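Local atomic coordinates of Alpha/beta hydrolase (PDB entry 4EZI), a protein that is of unknown function but has an alpha/beta-hydrolase fold and may act as a lipase on triacylglycerols. Residues P245-L250 against A267-P272; Y302-T307 against H331-Y336. One frame throughout, in Å; residues are numbered along the deposited sequence.

Interaction 1. Residues P245-L250 against A267-P272; sequences PPYNTL and ALPQDP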
# COMPACT_ATOMS: atom_id res chain seq x y z
N PRO A 245 27.36 13.83 -0.54
CA PRO A 245 27.28 14.54 -1.81
C PRO A 245 27.63 13.60 -2.96
O PRO A 245 28.47 12.71 -2.80
CB PRO A 245 28.30 15.66 -1.66
CG PRO A 245 29.32 15.08 -0.72
CD PRO A 245 28.52 14.27 0.26
N PRO A 246 27.04 13.84 -4.14
CA PRO A 246 26.05 14.88 -4.46
C PRO A 246 24.60 14.44 -4.25
O PRO A 246 23.68 15.12 -4.69
CB PRO A 246 26.31 15.10 -5.94
CG PRO A 246 26.57 13.68 -6.44
CD PRO A 246 27.37 13.02 -5.33
N TYR A 247 24.38 13.31 -3.58
CA TYR A 247 23.04 12.76 -3.39
C TYR A 247 22.15 13.63 -2.53
O TYR A 247 20.93 13.61 -2.67
CB TYR A 247 23.13 11.33 -2.82
CG TYR A 247 23.94 10.46 -3.76
CD1 TYR A 247 23.44 10.10 -4.99
CD2 TYR A 247 25.25 10.08 -3.45
CE1 TYR A 247 24.19 9.36 -5.89
CE2 TYR A 247 26.00 9.34 -4.33
CZ TYR A 247 25.46 9.00 -5.56
OH TYR A 247 26.21 8.25 -6.45
N ASN A 248 22.77 14.44 -1.68
CA ASN A 248 22.05 15.43 -0.90
C ASN A 248 21.24 16.39 -1.75
O ASN A 248 20.17 16.83 -1.32
CB ASN A 248 22.99 16.19 0.04
CG ASN A 248 24.12 16.93 -0.68
OD1 ASN A 248 24.61 16.51 -1.72
ND2 ASN A 248 24.50 18.05 -0.12
N THR A 249 21.72 16.72 -2.96
CA THR A 249 20.95 17.58 -3.86
C THR A 249 20.32 16.80 -5.02
O THR A 249 19.30 17.24 -5.54
CB THR A 249 21.79 18.76 -4.36
OG1 THR A 249 22.93 18.26 -5.07
CG2 THR A 249 22.19 19.70 -3.25
N LEU A 250 20.90 15.67 -5.42
CA LEU A 250 20.31 14.86 -6.48
C LEU A 250 19.01 14.22 -6.06
O LEU A 250 18.05 14.17 -6.84
CB LEU A 250 21.31 13.82 -6.93
CG LEU A 250 20.91 12.93 -8.08
CD1 LEU A 250 20.54 13.74 -9.33
CD2 LEU A 250 22.01 11.94 -8.38
N ALA A 267 20.19 6.48 -11.76
CA ALA A 267 20.94 7.61 -11.19
C ALA A 267 21.55 7.31 -9.84
O ALA A 267 22.42 8.05 -9.41
CB ALA A 267 20.02 8.83 -11.08
N LEU A 268 21.07 6.30 -9.14
CA LEU A 268 21.51 6.01 -7.78
C LEU A 268 22.38 4.77 -7.79
O LEU A 268 22.13 3.80 -8.53
CB LEU A 268 20.29 5.77 -6.89
CG LEU A 268 19.43 7.02 -6.64
CD1 LEU A 268 18.19 6.62 -5.86
CD2 LEU A 268 20.21 8.16 -5.96
N PRO A 269 23.37 4.72 -6.90
CA PRO A 269 24.18 3.50 -6.79
C PRO A 269 23.36 2.32 -6.26
O PRO A 269 22.39 2.50 -5.55
CB PRO A 269 25.27 3.88 -5.79
CG PRO A 269 24.68 4.94 -4.97
CD PRO A 269 23.73 5.71 -5.86
N GLN A 270 23.79 1.12 -6.61
CA GLN A 270 23.14 -0.08 -6.11
C GLN A 270 23.39 -0.35 -4.62
O GLN A 270 22.54 -0.92 -3.96
CB GLN A 270 23.47 -1.28 -6.97
CG GLN A 270 22.61 -1.29 -8.25
CD GLN A 270 21.18 -1.77 -8.00
OE1 GLN A 270 20.98 -2.93 -7.63
NE2 GLN A 270 20.18 -0.86 -8.14
N ASP A 271 24.55 0.09 -4.12
CA ASP A 271 24.89 -0.03 -2.70
C ASP A 271 24.40 1.21 -1.95
O ASP A 271 24.95 2.30 -2.16
CB ASP A 271 26.40 -0.17 -2.53
CG ASP A 271 26.83 -0.29 -1.07
OD1 ASP A 271 25.99 -0.26 -0.14
OD2 ASP A 271 28.07 -0.46 -0.84
N PRO A 272 23.35 1.08 -1.12
CA PRO A 272 22.80 2.26 -0.47
C PRO A 272 23.78 2.98 0.42
O PRO A 272 23.60 4.18 0.68
CB PRO A 272 21.59 1.74 0.33
CG PRO A 272 21.28 0.42 -0.20
CD PRO A 272 22.58 -0.13 -0.76
O HOH W 1 25.13 7.25 -8.78

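Interaction 2. Residues Y302-T307 against H331-Y336; sequences YDFKPT and HSFRKY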
# COMPACT_ATOMS: atom_id res chain seq x y z
N TYR A 302 2.98 -4.52 14.40
CA TYR A 302 2.67 -5.93 14.32
C TYR A 302 2.34 -6.50 15.69
O TYR A 302 2.42 -7.71 15.87
CB TYR A 302 3.82 -6.69 13.65
CG TYR A 302 5.17 -6.41 14.26
CD1 TYR A 302 5.59 -7.11 15.37
CD2 TYR A 302 6.03 -5.43 13.74
CE1 TYR A 302 6.82 -6.85 15.98
CE2 TYR A 302 7.26 -5.17 14.34
CZ TYR A 302 7.64 -5.89 15.46
OH TYR A 302 8.86 -5.64 16.08
N ASP A 303 1.90 -5.63 16.60
CA ASP A 303 1.59 -6.04 17.97
C ASP A 303 0.29 -5.44 18.45
O ASP A 303 0.23 -4.77 19.49
CB ASP A 303 2.74 -5.63 18.89
CG ASP A 303 2.65 -6.28 20.27
OD1 ASP A 303 2.08 -7.39 20.40
OD2 ASP A 303 3.16 -5.66 21.24
N PHE A 304 -0.77 -5.68 17.69
CA PHE A 304 -2.12 -5.30 18.06
C PHE A 304 -3.03 -6.48 17.79
O PHE A 304 -2.69 -7.38 17.02
CB PHE A 304 -2.60 -4.06 17.31
CG PHE A 304 -2.70 -4.23 15.81
CD1 PHE A 304 -1.61 -3.97 15.00
CD2 PHE A 304 -3.90 -4.62 15.22
CE1 PHE A 304 -1.71 -4.12 13.62
CE2 PHE A 304 -4.00 -4.77 13.84
CZ PHE A 304 -2.91 -4.50 13.04
N LYS A 305 -4.17 -6.51 18.47
CA LYS A 305 -5.14 -7.56 18.29
C LYS A 305 -5.89 -7.40 16.97
O LYS A 305 -6.58 -6.39 16.79
CB LYS A 305 -6.13 -7.57 19.45
CG LYS A 305 -7.16 -8.71 19.37
CD LYS A 305 -8.14 -8.68 20.54
CE LYS A 305 -9.13 -9.83 20.45
NZ LYS A 305 -10.30 -9.63 21.37
N PRO A 306 -5.77 -8.39 16.08
CA PRO A 306 -6.54 -8.29 14.83
C PRO A 306 -8.02 -8.50 15.11
O PRO A 306 -8.39 -9.33 15.96
CB PRO A 306 -6.01 -9.43 13.99
CG PRO A 306 -4.76 -9.86 14.60
CD PRO A 306 -4.85 -9.54 16.05
N THR A 307 -8.86 -7.74 14.43
CA THR A 307 -10.31 -7.82 14.58
C THR A 307 -10.97 -8.44 13.33
O THR A 307 -12.18 -8.30 13.12
CB THR A 307 -10.88 -6.42 14.84
OG1 THR A 307 -10.45 -5.55 13.77
CG2 THR A 307 -10.41 -5.87 16.21
N HIS A 331 4.12 -14.48 14.31
CA HIS A 331 4.13 -14.97 15.69
C HIS A 331 3.60 -13.92 16.65
O HIS A 331 2.92 -14.26 17.62
CB HIS A 331 5.52 -15.45 16.10
CG HIS A 331 5.95 -16.66 15.34
ND1 HIS A 331 5.26 -17.86 15.41
CD2 HIS A 331 6.97 -16.86 14.48
CE1 HIS A 331 5.85 -18.74 14.63
NE2 HIS A 331 6.88 -18.16 14.04
N SER A 332 3.89 -12.66 16.40
CA SER A 332 3.36 -11.60 17.23
C SER A 332 1.82 -11.53 17.20
O SER A 332 1.17 -11.46 18.24
CB SER A 332 4.01 -10.26 16.85
OG SER A 332 3.57 -9.21 17.68
N PHE A 333 1.25 -11.56 16.00
CA PHE A 333 -0.19 -11.49 15.88
C PHE A 333 -0.89 -12.74 16.46
O PHE A 333 -2.00 -12.66 16.97
CB PHE A 333 -0.61 -11.34 14.42
CG PHE A 333 -0.44 -9.94 13.87
CD1 PHE A 333 -1.12 -8.87 14.44
CD2 PHE A 333 0.38 -9.70 12.76
CE1 PHE A 333 -1.01 -7.59 13.92
CE2 PHE A 333 0.47 -8.40 12.24
CZ PHE A 333 -0.22 -7.35 12.81
N ARG A 334 -0.23 -13.89 16.34
CA ARG A 334 -0.77 -15.13 16.89
C ARG A 334 -0.93 -15.12 18.40
O ARG A 334 -1.70 -15.92 18.93
CB ARG A 334 0.09 -16.33 16.47
CG ARG A 334 -0.04 -16.69 15.01
CD ARG A 334 -1.30 -17.46 14.69
NE ARG A 334 -1.26 -18.80 15.25
CZ ARG A 334 -2.15 -19.75 14.98
NH1 ARG A 334 -3.16 -19.52 14.14
NH2 ARG A 334 -2.04 -20.93 15.55
N LYS A 335 -0.25 -14.20 19.11
CA LYS A 335 -0.49 -14.04 20.56
C LYS A 335 -1.94 -13.64 20.84
O LYS A 335 -2.45 -13.89 21.93
CB LYS A 335 0.41 -12.96 21.18
CG LYS A 335 1.89 -13.20 21.12
CD LYS A 335 2.66 -12.20 22.01
CE LYS A 335 2.26 -10.71 21.84
NZ LYS A 335 2.50 -10.17 20.47
N TYR A 336 -2.60 -13.01 19.87
CA TYR A 336 -3.89 -12.36 20.07
C TYR A 336 -5.05 -13.09 19.41
O TYR A 336 -6.20 -12.90 19.81
CB TYR A 336 -3.86 -10.94 19.48
CG TYR A 336 -2.85 -10.05 20.12
CD1 TYR A 336 -3.03 -9.58 21.41
CD2 TYR A 336 -1.69 -9.69 19.45
CE1 TYR A 336 -2.08 -8.76 22.00
CE2 TYR A 336 -0.75 -8.88 20.02
CZ TYR A 336 -0.95 -8.41 21.29
OH TYR A 336 -0.02 -7.60 21.89

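Interaction 1. Residues P245-L250 against A267-P272
Y247 and P269 make the closest apolar meeting of this contact: CD of the proline lies 3.7 Å from CE1 of the tyrosine, and the two side chains arrive from opposite directions. Y247 stands in the first turn of helix 247-254, directly after the N-cap residue P246. Its CG is anti to the carbonyl carbon (chi1 -57°), which sends the ring across the gap to the chain that leaves helix 261-267. Deeper in, L268 adds its CD2 methyl, 3.9 Å from CD1 of Y247; this leucine is buried and also packs on I251 and L254 of the first helix. I275, from the following loop, touches both Y247 and P269 and so extends the apolar cluster.

The other side of the contact is looser. L250 brings CD2 no nearer than 4.0 Å to O of A267, and the backbones stay well separated, with CA of L250 8.7 Å from CA of A267. Here the polar link runs through a water in the plane of the Y247 ring, at its edge. The water is 2.8 Å from OH of Y247 and donates a hydrogen bond to O of A267 at 2.9 Å. That carbonyl belongs to the last residue of helix 261-267, so the water meets an acceptor at a helix end.

With only 175 Å² buried and no direct hydrogen bond between the two segments, the chemistry implies a modest surface join between the start of helix 247-254 and the chain leaving helix 261-267, made by apolar packing of Y247 on L268 and P269, and by one water bridging Y247 OH and A267 O.

Interaction 2. Residues Y302-T307 against H331-Y336
The loop 302-307 passes across the end of helix 323-334 at close backbone range, with CA of D303 5.9 Å from CA of S332 and CA of K305 5.3 Å from CA of Y336. S332 donates from OG to O of Y302 at 2.6 Å, approaching at a C=O...donor angle of 134° and tilted out of the carbonyl plane; its CB meets the edge of the Y302 ring.

Two donors converge on one carboxylate oxygen. OH of Y336 donates to OD1 of D303 at 2.6 Å. NZ of K335 reaches OD1 of D303 at 2.8 Å as a salt bridge, from the opposite face of the carboxylate plane. Bends at chi3 and chi4 curl K335 back, letting NZ bond O of S332 as well. One lysine thus ties the loop carboxylate to the last helical turn, and the two donors would be expected to stabilise the aspartate's negative charge.

F333 fills the interior side. Its ring has O of Y302 over the centre of one face and O of F304 at its edge, while that edge also points into the face of F304. The result is a T-shaped stack with planes at 85° and centroids 5.1 Å apart. CG of P306 touches CD1 of F333 at 3.8 Å, and its CD is set against CB of Y336. The peptide between F304 and K305 lies over one face of the Y336 ring, while CB of K335 stands more distantly over the rim of the other.

F304 and P306 continue onto helix 170-185 through E180 and F179. The whole is a loop-to-helix packing of the alpha/beta-hydrolase fold, where the loop entering strand 310-314 runs over the C-terminal end of the helix that connects this strand to strand 340-344.

In the fold
Interaction 1 closes before interaction 2 opens along the chain, and the two lie in different parts of the molecule: their centres are 38 Å apart and their nearest atoms about 21 Å. Interaction 1 joins helix 247-254 to the chain after helix 261-267, within the run of helices inserted between strands 193-197 and 310-314. Interaction 2 sits where that run returns to the sheet, beside strand 310-314 and its parallel neighbour 340-344, the outermost strand at that side of the sheet. The first therefore belongs to the helical insertion, the second to the hydrolase core. The core also holds the probable Ser-His-Asp triad of S169, H351 and D318, in which neither contact takes part.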